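Long-range contacts in Box C/D snoRNA protein 1 (Saccharomyces cerevisiae, PDB 6THL), which is required for accumulation of the box C/D snoRNAs, in snoRNA processing, snoRNA transport to the nucleolus and ribosome biogenesis: residues B[28-33]-B[160-165]; B[47-52]-B[60-65]; B[121-126]-B[164-169]. All coordinates share one frame; numbering follows the deposited sequence.

Interaction 1. Residues B[28-33]-B[160-165]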
loop_
_atom_site.group_PDB
_atom_site.type_symbol
_atom_site.label_atom_id
_atom_site.label_comp_id
_atom_site.label_asym_id
_atom_site.label_seq_id
_atom_site.Cartn_x
_atom_site.Cartn_y
_atom_site.Cartn_z
ATOM N N SER B 28 -4.763 12.379 -2.575
ATOM C CA SER B 28 -3.572 12.748 -1.845
ATOM C C SER B 28 -2.361 12.578 -2.705
ATOM O O SER B 28 -1.283 12.944 -2.262
ATOM C CB SER B 28 -3.413 11.931 -0.552
ATOM O OG SER B 28 -4.511 12.136 0.341
ATOM N N GLN B 29 -2.463 12.012 -3.905
ATOM C CA GLN B 29 -1.247 12.024 -4.756
ATOM C C GLN B 29 -1.249 13.102 -5.823
ATOM O O GLN B 29 -0.330 13.148 -6.616
ATOM C CB GLN B 29 -0.830 10.638 -5.303
ATOM C CG GLN B 29 -1.969 9.668 -5.533
ATOM C CD GLN B 29 -1.571 8.347 -6.159
ATOM O OE1 GLN B 29 -2.311 7.400 -6.058
ATOM N NE2 GLN B 29 -0.429 8.284 -6.809
ATOM N N ASN B 30 -2.236 13.997 -5.776
ATOM C CA ASN B 30 -2.271 15.208 -6.614
ATOM C C ASN B 30 -1.583 16.409 -5.939
ATOM O O ASN B 30 -2.001 16.836 -4.868
ATOM C CB ASN B 30 -3.732 15.587 -6.951
ATOM C CG ASN B 30 -3.840 16.528 -8.155
ATOM O OD1 ASN B 30 -2.865 17.091 -8.658
ATOM N ND2 ASN B 30 -5.040 16.692 -8.620
ATOM N N ARG B 31 -0.535 16.946 -6.560
ATOM C CA ARG B 31 0.067 18.209 -6.087
ATOM C C ARG B 31 -0.015 19.347 -7.141
ATOM O O ARG B 31 0.555 20.428 -6.950
ATOM C CB ARG B 31 1.519 17.980 -5.583
ATOM C CG ARG B 31 1.620 17.156 -4.301
ATOM C CD ARG B 31 3.001 17.178 -3.616
ATOM N NE ARG B 31 3.199 15.969 -2.796
ATOM C CZ ARG B 31 4.354 15.560 -2.258
ATOM N NH1 ARG B 31 5.483 16.254 -2.392
ATOM N NH2 ARG B 31 4.393 14.421 -1.577
ATOM N N SER B 32 -0.749 19.098 -8.221
ATOM C CA SER B 32 -1.038 20.116 -9.245
ATOM C C SER B 32 -1.633 21.392 -8.648
ATOM O O SER B 32 -2.666 21.360 -7.976
ATOM C CB SER B 32 -2.002 19.567 -10.296
ATOM O OG SER B 32 -1.571 18.289 -10.734
ATOM N N LYS B 33 -0.976 22.509 -8.920
ATOM C CA LYS B 33 -1.274 23.765 -8.267
ATOM C C LYS B 33 -0.814 24.912 -9.184
ATOM O O LYS B 33 -0.044 24.696 -10.129
ATOM C CB LYS B 33 -0.493 23.807 -6.946
ATOM C CG LYS B 33 -0.879 24.922 -5.980
ATOM C CD LYS B 33 0.314 25.359 -5.119
ATOM C CE LYS B 33 0.048 26.690 -4.401
ATOM N NZ LYS B 33 1.277 27.512 -4.182
ATOM N N VAL B 160 -8.996 15.214 -17.162
ATOM C CA VAL B 160 -8.173 14.303 -16.356
ATOM C C VAL B 160 -8.872 13.899 -15.104
ATOM O O VAL B 160 -9.748 14.589 -14.620
ATOM C CB VAL B 160 -6.824 14.897 -15.985
ATOM C CG1 VAL B 160 -5.917 14.926 -17.214
ATOM C CG2 VAL B 160 -6.997 16.274 -15.356
ATOM N N ILE B 161 -8.516 12.744 -14.585
ATOM C CA ILE B 161 -8.933 12.416 -13.239
ATOM C C ILE B 161 -7.833 12.948 -12.339
ATOM O O ILE B 161 -6.718 12.384 -12.230
ATOM C CB ILE B 161 -9.175 10.930 -13.047
ATOM C CG1 ILE B 161 -10.508 10.596 -13.699
ATOM C CG2 ILE B 161 -9.264 10.624 -11.556
ATOM C CD1 ILE B 161 -10.708 9.142 -13.974
ATOM N N GLU B 162 -8.146 14.102 -11.764
ATOM C CA GLU B 162 -7.235 14.843 -10.893
ATOM C C GLU B 162 -6.051 15.458 -11.656
ATOM O O GLU B 162 -5.606 16.583 -11.361
ATOM C CB GLU B 162 -6.739 13.966 -9.715
ATOM C CG GLU B 162 -7.833 13.456 -8.784
ATOM C CD GLU B 162 -8.161 14.381 -7.634
ATOM O OE1 GLU B 162 -9.251 14.210 -7.048
ATOM O OE2 GLU B 162 -7.347 15.253 -7.291
ATOM N N PHE B 163 -5.530 14.728 -12.621
ATOM C CA PHE B 163 -4.247 15.071 -13.194
ATOM C C PHE B 163 -3.894 13.961 -14.162
ATOM O O PHE B 163 -4.189 12.776 -13.911
ATOM C CB PHE B 163 -3.111 15.278 -12.127
ATOM C CG PHE B 163 -2.666 14.009 -11.389
ATOM C CD1 PHE B 163 -1.561 13.318 -11.783
ATOM C CD2 PHE B 163 -3.356 13.543 -10.284
ATOM C CE1 PHE B 163 -1.158 12.175 -11.111
ATOM C CE2 PHE B 163 -2.966 12.399 -9.612
ATOM C CZ PHE B 163 -1.857 11.721 -10.017
ATOM N N PRO B 164 -3.259 14.337 -15.266
ATOM C CA PRO B 164 -2.945 13.399 -16.328
ATOM C C PRO B 164 -2.278 12.116 -15.855
ATOM O O PRO B 164 -1.428 12.134 -14.962
ATOM C CB PRO B 164 -1.962 14.185 -17.211
ATOM C CG PRO B 164 -1.480 15.313 -16.358
ATOM C CD PRO B 164 -2.647 15.656 -15.502
ATOM N N THR B 165 -2.687 11.019 -16.463
ATOM C CA THR B 165 -1.948 9.780 -16.405
ATOM C C THR B 165 -1.382 9.608 -17.833
ATOM O O THR B 165 -2.043 10.003 -18.798
ATOM C CB THR B 165 -2.902 8.640 -16.008
ATOM O OG1 THR B 165 -3.550 8.972 -14.761
ATOM C CG2 THR B 165 -2.180 7.323 -15.910
#

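Interaction 2. Residues B[47-52]-B[60-65]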
loop_
_atom_site.group_PDB
_atom_site.type_symbol
_atom_site.label_atom_id
_atom_site.label_comp_id
_atom_site.label_asym_id
_atom_site.label_seq_id
_atom_site.Cartn_x
_atom_site.Cartn_y
_atom_site.Cartn_z
ATOM N N TRP B 47 3.173 8.804 -14.491
ATOM C CA TRP B 47 3.859 8.092 -15.543
ATOM C C TRP B 47 3.576 6.620 -15.359
ATOM O O TRP B 47 3.699 6.104 -14.269
ATOM C CB TRP B 47 5.368 8.351 -15.486
ATOM C CG TRP B 47 5.712 9.742 -15.795
ATOM C CD1 TRP B 47 5.992 10.727 -14.916
ATOM C CD2 TRP B 47 5.785 10.324 -17.094
ATOM N NE1 TRP B 47 6.246 11.901 -15.589
ATOM C CE2 TRP B 47 6.122 11.672 -16.929
ATOM C CE3 TRP B 47 5.600 9.828 -18.390
ATOM C CZ2 TRP B 47 6.289 12.529 -18.000
ATOM C CZ3 TRP B 47 5.753 10.694 -19.467
ATOM C CH2 TRP B 47 6.098 12.024 -19.264
ATOM N N ILE B 48 3.161 5.955 -16.425
ATOM C CA ILE B 48 3.056 4.504 -16.433
ATOM C C ILE B 48 3.845 3.987 -17.627
ATOM O O ILE B 48 3.458 4.202 -18.776
ATOM C CB ILE B 48 1.599 4.043 -16.548
ATOM C CG1 ILE B 48 0.823 4.394 -15.272
ATOM C CG2 ILE B 48 1.549 2.550 -16.783
ATOM C CD1 ILE B 48 -0.669 4.400 -15.444
ATOM N N LEU B 49 4.959 3.319 -17.335
ATOM C CA LEU B 49 5.854 2.761 -18.342
ATOM C C LEU B 49 5.472 1.330 -18.612
ATOM O O LEU B 49 5.446 0.513 -17.680
ATOM C CB LEU B 49 7.298 2.804 -17.828
ATOM C CG LEU B 49 7.773 4.197 -17.401
ATOM C CD1 LEU B 49 9.280 4.192 -17.253
ATOM C CD2 LEU B 49 7.374 5.302 -18.357
ATOM N N CYS B 50 5.161 1.036 -19.876
ATOM C CA CYS B 50 4.860 -0.330 -20.311
ATOM C C CYS B 50 6.065 -0.904 -21.050
ATOM O O CYS B 50 6.438 -0.442 -22.148
ATOM C CB CYS B 50 3.623 -0.381 -21.189
ATOM S SG CYS B 50 2.299 0.751 -20.709
ATOM N N PRO B 51 6.687 -1.917 -20.444
ATOM C CA PRO B 51 7.836 -2.518 -21.026
ATOM C C PRO B 51 7.382 -3.503 -22.075
ATOM O O PRO B 51 6.177 -3.709 -22.249
ATOM C CB PRO B 51 8.441 -3.271 -19.850
ATOM C CG PRO B 51 7.251 -3.793 -19.133
ATOM C CD PRO B 51 6.254 -2.663 -19.242
ATOM N N MET B 52 8.369 -4.147 -22.697
ATOM C CA MET B 52 8.180 -5.026 -23.825
ATOM C C MET B 52 7.984 -6.471 -23.367
ATOM O O MET B 52 8.926 -7.157 -22.933
ATOM C CB MET B 52 9.360 -4.850 -24.770
ATOM C CG MET B 52 9.475 -3.399 -25.212
ATOM S SD MET B 52 10.570 -3.047 -26.600
ATOM C CE MET B 52 12.137 -3.634 -25.938
ATOM N N GLU B 60 5.179 -5.929 -13.365
ATOM C CA GLU B 60 5.897 -5.666 -14.626
ATOM C C GLU B 60 5.805 -4.225 -15.121
ATOM O O GLU B 60 6.788 -3.729 -15.674
ATOM C CB GLU B 60 5.461 -6.616 -15.746
ATOM C CG GLU B 60 6.200 -7.946 -15.714
ATOM C CD GLU B 60 6.134 -8.675 -17.042
ATOM O OE1 GLU B 60 6.714 -8.106 -17.988
ATOM O OE2 GLU B 60 5.520 -9.788 -17.143
ATOM N N LEU B 61 4.664 -3.549 -14.943
ATOM C CA LEU B 61 4.607 -2.088 -15.175
ATOM C C LEU B 61 5.567 -1.374 -14.236
ATOM O O LEU B 61 6.033 -1.954 -13.263
ATOM C CB LEU B 61 3.201 -1.527 -14.955
ATOM C CG LEU B 61 2.076 -2.010 -15.885
ATOM C CD1 LEU B 61 0.779 -1.221 -15.706
ATOM C CD2 LEU B 61 2.529 -1.945 -17.339
ATOM N N PHE B 62 5.922 -0.138 -14.553
ATOM C CA PHE B 62 6.572 0.754 -13.568
ATOM C C PHE B 62 5.831 2.050 -13.643
ATOM O O PHE B 62 5.786 2.686 -14.707
ATOM C CB PHE B 62 8.073 1.027 -13.826
ATOM C CG PHE B 62 8.687 2.098 -12.914
ATOM C CD1 PHE B 62 9.527 1.755 -11.884
ATOM C CD2 PHE B 62 8.454 3.445 -13.131
ATOM C CE1 PHE B 62 10.069 2.720 -11.067
ATOM C CE2 PHE B 62 9.008 4.406 -12.321
ATOM C CZ PHE B 62 9.808 4.044 -11.285
ATOM N N LYS B 63 5.260 2.433 -12.505
ATOM C CA LYS B 63 4.502 3.649 -12.389
ATOM C C LYS B 63 5.311 4.631 -11.558
ATOM O O LYS B 63 6.048 4.244 -10.668
ATOM C CB LYS B 63 3.164 3.323 -11.761
ATOM C CG LYS B 63 2.444 2.237 -12.545
ATOM C CD LYS B 63 1.845 1.159 -11.659
ATOM C CE LYS B 63 0.501 1.577 -11.078
ATOM N NZ LYS B 63 -0.449 0.432 -11.108
ATOM N N HIS B 64 5.233 5.904 -11.898
ATOM C CA HIS B 64 5.821 6.902 -11.062
ATOM C C HIS B 64 5.109 8.215 -11.249
ATOM O O HIS B 64 4.801 8.579 -12.359
ATOM C CB HIS B 64 7.314 7.052 -11.300
ATOM C CG HIS B 64 7.941 8.064 -10.406
ATOM N ND1 HIS B 64 8.690 7.714 -9.311
ATOM C CD2 HIS B 64 7.861 9.413 -10.395
ATOM C CE1 HIS B 64 9.086 8.809 -8.687
ATOM N NE2 HIS B 64 8.588 9.854 -9.320
ATOM N N VAL B 65 4.882 8.914 -10.140
ATOM C CA VAL B 65 4.183 10.182 -10.125
ATOM C C VAL B 65 5.159 11.320 -9.898
ATOM O O VAL B 65 5.819 11.348 -8.871
ATOM C CB VAL B 65 3.151 10.177 -9.002
ATOM C CG1 VAL B 65 2.394 11.491 -8.931
ATOM C CG2 VAL B 65 2.198 9.031 -9.250
#

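Interaction 3. Residues B[121-126]-B[164-169]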
loop_
_atom_site.group_PDB
_atom_site.type_symbol
_atom_site.label_atom_id
_atom_site.label_comp_id
_atom_site.label_asym_id
_atom_site.label_seq_id
_atom_site.Cartn_x
_atom_site.Cartn_y
_atom_site.Cartn_z
ATOM N N LEU B 121 9.166 5.894 -28.700
ATOM C CA LEU B 121 8.200 5.658 -27.686
ATOM C C LEU B 121 6.985 6.475 -28.044
ATOM O O LEU B 121 7.104 7.657 -28.320
ATOM C CB LEU B 121 8.747 6.073 -26.342
ATOM C CG LEU B 121 9.783 5.100 -25.818
ATOM C CD1 LEU B 121 10.451 5.727 -24.608
ATOM C CD2 LEU B 121 9.185 3.752 -25.441
ATOM N N LYS B 122 5.824 5.835 -28.073
ATOM C CA LYS B 122 4.596 6.569 -28.192
ATOM C C LYS B 122 4.063 6.900 -26.770
ATOM O O LYS B 122 4.379 6.221 -25.777
ATOM C CB LYS B 122 3.589 5.770 -29.006
ATOM C CG LYS B 122 4.028 5.429 -30.429
ATOM C CD LYS B 122 3.153 4.305 -31.014
ATOM C CE LYS B 122 3.851 3.441 -32.058
ATOM N NZ LYS B 122 3.921 4.107 -33.383
ATOM N N PHE B 123 3.270 7.964 -26.684
ATOM C CA PHE B 123 2.774 8.446 -25.425
ATOM C C PHE B 123 1.292 8.578 -25.552
ATOM O O PHE B 123 0.787 9.262 -26.437
ATOM C CB PHE B 123 3.418 9.779 -25.071
ATOM C CG PHE B 123 4.853 9.638 -24.691
ATOM C CD1 PHE B 123 5.249 9.712 -23.377
ATOM C CD2 PHE B 123 5.806 9.347 -25.648
ATOM C CE1 PHE B 123 6.575 9.549 -23.020
ATOM C CE2 PHE B 123 7.133 9.176 -25.296
ATOM C CZ PHE B 123 7.513 9.275 -23.977
ATOM N N TYR B 124 0.596 7.908 -24.651
ATOM C CA TYR B 124 -0.831 7.882 -24.671
ATOM C C TYR B 124 -1.316 8.433 -23.336
ATOM O O TYR B 124 -0.849 7.985 -22.320
ATOM C CB TYR B 124 -1.251 6.427 -24.804
ATOM C CG TYR B 124 -0.666 5.675 -25.987
ATOM C CD1 TYR B 124 -1.414 5.475 -27.151
ATOM C CD2 TYR B 124 0.614 5.135 -25.938
ATOM C CE1 TYR B 124 -0.899 4.773 -28.236
ATOM C CE2 TYR B 124 1.137 4.425 -27.022
ATOM C CZ TYR B 124 0.374 4.256 -28.172
ATOM O OH TYR B 124 0.871 3.570 -29.258
ATOM N N THR B 125 -2.213 9.417 -23.329
ATOM C CA THR B 125 -3.003 9.736 -22.133
ATOM C C THR B 125 -4.350 9.059 -22.367
ATOM O O THR B 125 -4.574 8.428 -23.410
ATOM C CB THR B 125 -3.168 11.268 -21.894
ATOM O OG1 THR B 125 -3.588 11.523 -20.546
ATOM C CG2 THR B 125 -4.184 11.886 -22.833
ATOM N N LYS B 126 -5.259 9.184 -21.417
ATOM C CA LYS B 126 -6.515 8.486 -21.528
ATOM C C LYS B 126 -7.600 9.509 -21.779
ATOM O O LYS B 126 -7.387 10.702 -21.535
ATOM C CB LYS B 126 -6.733 7.619 -20.284
ATOM C CG LYS B 126 -7.315 8.323 -19.087
ATOM C CD LYS B 126 -6.760 7.752 -17.785
ATOM C CE LYS B 126 -7.232 6.353 -17.500
ATOM N NZ LYS B 126 -6.852 5.899 -16.124
ATOM N N PRO B 164 -3.259 14.337 -15.266
ATOM C CA PRO B 164 -2.945 13.399 -16.328
ATOM C C PRO B 164 -2.278 12.116 -15.855
ATOM O O PRO B 164 -1.428 12.134 -14.962
ATOM C CB PRO B 164 -1.962 14.185 -17.211
ATOM C CG PRO B 164 -1.480 15.313 -16.358
ATOM C CD PRO B 164 -2.647 15.656 -15.502
ATOM N N THR B 165 -2.687 11.019 -16.463
ATOM C CA THR B 165 -1.948 9.780 -16.405
ATOM C C THR B 165 -1.382 9.608 -17.833
ATOM O O THR B 165 -2.043 10.003 -18.798
ATOM C CB THR B 165 -2.902 8.640 -16.008
ATOM O OG1 THR B 165 -3.550 8.972 -14.761
ATOM C CG2 THR B 165 -2.180 7.323 -15.910
ATOM N N ILE B 166 -0.166 9.081 -17.978
ATOM C CA ILE B 166 0.502 9.084 -19.269
ATOM C C ILE B 166 1.268 7.808 -19.479
ATOM O O ILE B 166 2.290 7.589 -18.830
ATOM C CB ILE B 166 1.529 10.228 -19.432
ATOM C CG1 ILE B 166 0.953 11.605 -19.075
ATOM C CG2 ILE B 166 2.071 10.233 -20.862
ATOM C CD1 ILE B 166 -0.039 12.145 -20.072
ATOM N N PHE B 167 0.773 6.999 -20.418
ATOM C CA PHE B 167 1.284 5.672 -20.725
ATOM C C PHE B 167 2.383 5.797 -21.754
ATOM O O PHE B 167 2.314 6.656 -22.656
ATOM C CB PHE B 167 0.195 4.774 -21.334
ATOM C CG PHE B 167 -0.909 4.411 -20.392
ATOM C CD1 PHE B 167 -2.008 5.240 -20.252
ATOM C CD2 PHE B 167 -0.871 3.215 -19.688
ATOM C CE1 PHE B 167 -3.040 4.919 -19.400
ATOM C CE2 PHE B 167 -1.901 2.901 -18.817
ATOM C CZ PHE B 167 -2.993 3.765 -18.671
ATOM N N VAL B 168 3.362 4.899 -21.624
ATOM C CA VAL B 168 4.568 4.884 -22.414
ATOM C C VAL B 168 4.783 3.429 -22.844
ATOM O O VAL B 168 4.690 2.513 -22.035
ATOM C CB VAL B 168 5.773 5.434 -21.598
ATOM C CG1 VAL B 168 7.028 5.520 -22.451
ATOM C CG2 VAL B 168 5.501 6.829 -21.098
ATOM N N ALA B 169 5.033 3.207 -24.124
ATOM C CA ALA B 169 5.287 1.861 -24.623
ATOM C C ALA B 169 5.840 1.927 -26.044
ATOM O O ALA B 169 5.579 2.896 -26.783
ATOM C CB ALA B 169 4.011 1.059 -24.603
#

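Interaction 1. Residues B[28-33]-B[160-165]
N30 meets E162 through its side-chain nitrogen ND2, which reaches two oxygens of that residue. ND2 of N30 donates to OE2 of E162 at 3.0 Å, and the angle of 179° at the hydrogen makes this bond essentially straight. OE2 lies in the amide plane and receives the hydrogen on its anti lone pair, the one turned away from OE1. A weak, bent bond joins the same ND2 of N30 to the backbone O of E162 at 2.8 Å. The amide and carboxylate planes stand 80° apart, nearly perpendicular. The first torsion of N30 (chi1 -161°) sets CG opposite the backbone N and carries the amide across the gap.

The other end of the amide fixes its rotation. OD1 of N30 accepts from the backbone N of S32 at 2.9 Å, which is an Asx turn, and from OG of S32 at 2.7 Å. The ring of F163 slides past the asparagine in the opposite direction, with CD2 of F163 3.7 Å from CG of N30. CB of F163 is 3.7 Å from OG of S32, and CZ of F163 lies 4.0 Å from O of Q29. Outside the two segments, OE1 of E162 accepts from the backbone N of L20, and R26 makes a cation-pi contact with F163.

The bonding pattern, with N-H and O-H donors at OD1 and two acceptors at ND2, supports this orientation of the amide. The buried carboxylate receives N-H donors at both oxygens, consistent with a charged E162.

Interaction 2. Residues B[47-52]-B[60-65]
I48 packs against K63 and L61 with its two branches, fitting between K63, its neighbour on the same face of a strand pair, and L61, which lies just before the strand and brings the end of its side chain in. CG1 of I48 lies 3.8 Å from CG of K63, the two chains running side by side in the same direction, whereas CG2 of I48 reaches CD1 of L61 at 4.0 Å. The torsion of I48 (chi1 -68°) makes this division possible: it sets CG1 beside the backbone N and CG2 beside the carbonyl carbon. Beyond this fit K63 bends away, and only the base of its chain takes part.

W47, L49, F62 and H64 project from the other face. The methyl CD1 of L49 meets CD2 of F62 at 4.3 Å, approaching the ring obliquely, while the indole of W47 turns an edge to O of H64. Further along, L61 turns CD2 toward the extended C50-P51 backbone, 4.1 Å from CA of C50 and 4.2 Å from CD of P51. CG of P51 in turn rests on O of E60 at 3.5 Å. Helix 81-90 packs against L49 and P51, and the parallel strand 165-169 lies along I48.

The backbones supply the frame. W47 with H64 and L49 with F62 are hydrogen-bonded pairs, the latter through N of L49 and O of F62 at 2.8 Å, and I48 with K63 is the non-hydrogen-bonded pair between them. Strand axes at 165°, on strands consecutive in the chain, identify a beta hairpin within the BCD1 domain.

Interaction 3. Residues B[121-126]-B[164-169]
N of F167 donates to O of Y124 at 2.7 Å, the shortest polar bond between the two strands. The return bond, from N of Y124 to O of F167, is 2.9 Å long, so Y124 and F167 form a hydrogen-bonded antiparallel pair. Strands 122-126 and 165-169 are thus adjacent members of the mixed sheet in the BCD1 domain, their axes at 150°. The ladder slackens toward K122 and A169, where N of K122 reaches O of A169 at 3.2 Å and the reverse bond is weak.

On the face carrying Y124 and F167, each ring presents an edge to the other residue's carbonyl oxygen; the CB atoms of the two side chains touch, and the rings do not stack on each other. Y179 meets the ring of F167 from elsewhere in the chain, with the two planes inclined.

F123 and V168, a non-hydrogen-bonded pair, lie side by side on the opposite face. With CG1 of V168 opposite the backbone N (chi1 -176°), CG2 lies beside that N and meets CE1 of F123 at 3.5 Å, while CG1 of V168 touches both the rim of the same ring and, at 4.1 Å, CD1 of L121. CG2 of I166 approaches this phenyl at its edge, and W47 also packs on F123.

At the end of the pair where K126 and T165 lie, NZ of K126 forms a salt bridge with OD1 of D137, and OG1 of T165 bonds to OE2 of E46. OG1 of T125, turned opposite its backbone N (chi1 -163°), donates to the backbone O of T165 at 2.8 Å.

How the interactions relate
From the N terminus, 28-33 includes the end of helix 25-29 and the chain just after it, and opens interaction 1, whose loop closes only at 160-165. The short loop of interaction 2, from 47-52 back to 60-65, falls wholly inside that span. Interaction 3 opens later, at 121-126, still within the span of interaction 1, and closes on 164-169, the two sharing P164 and T165. Strand 40-49 runs parallel to strand 165-169, with probable hydrogen bonds from N of C50 to O of V168 and from N of V168 to O of I48. Interactions 2 and 3 thereby belong to one sheet, while interaction 1 joins the end of helix 25-29 to the link between strands 159-161 and 165-169.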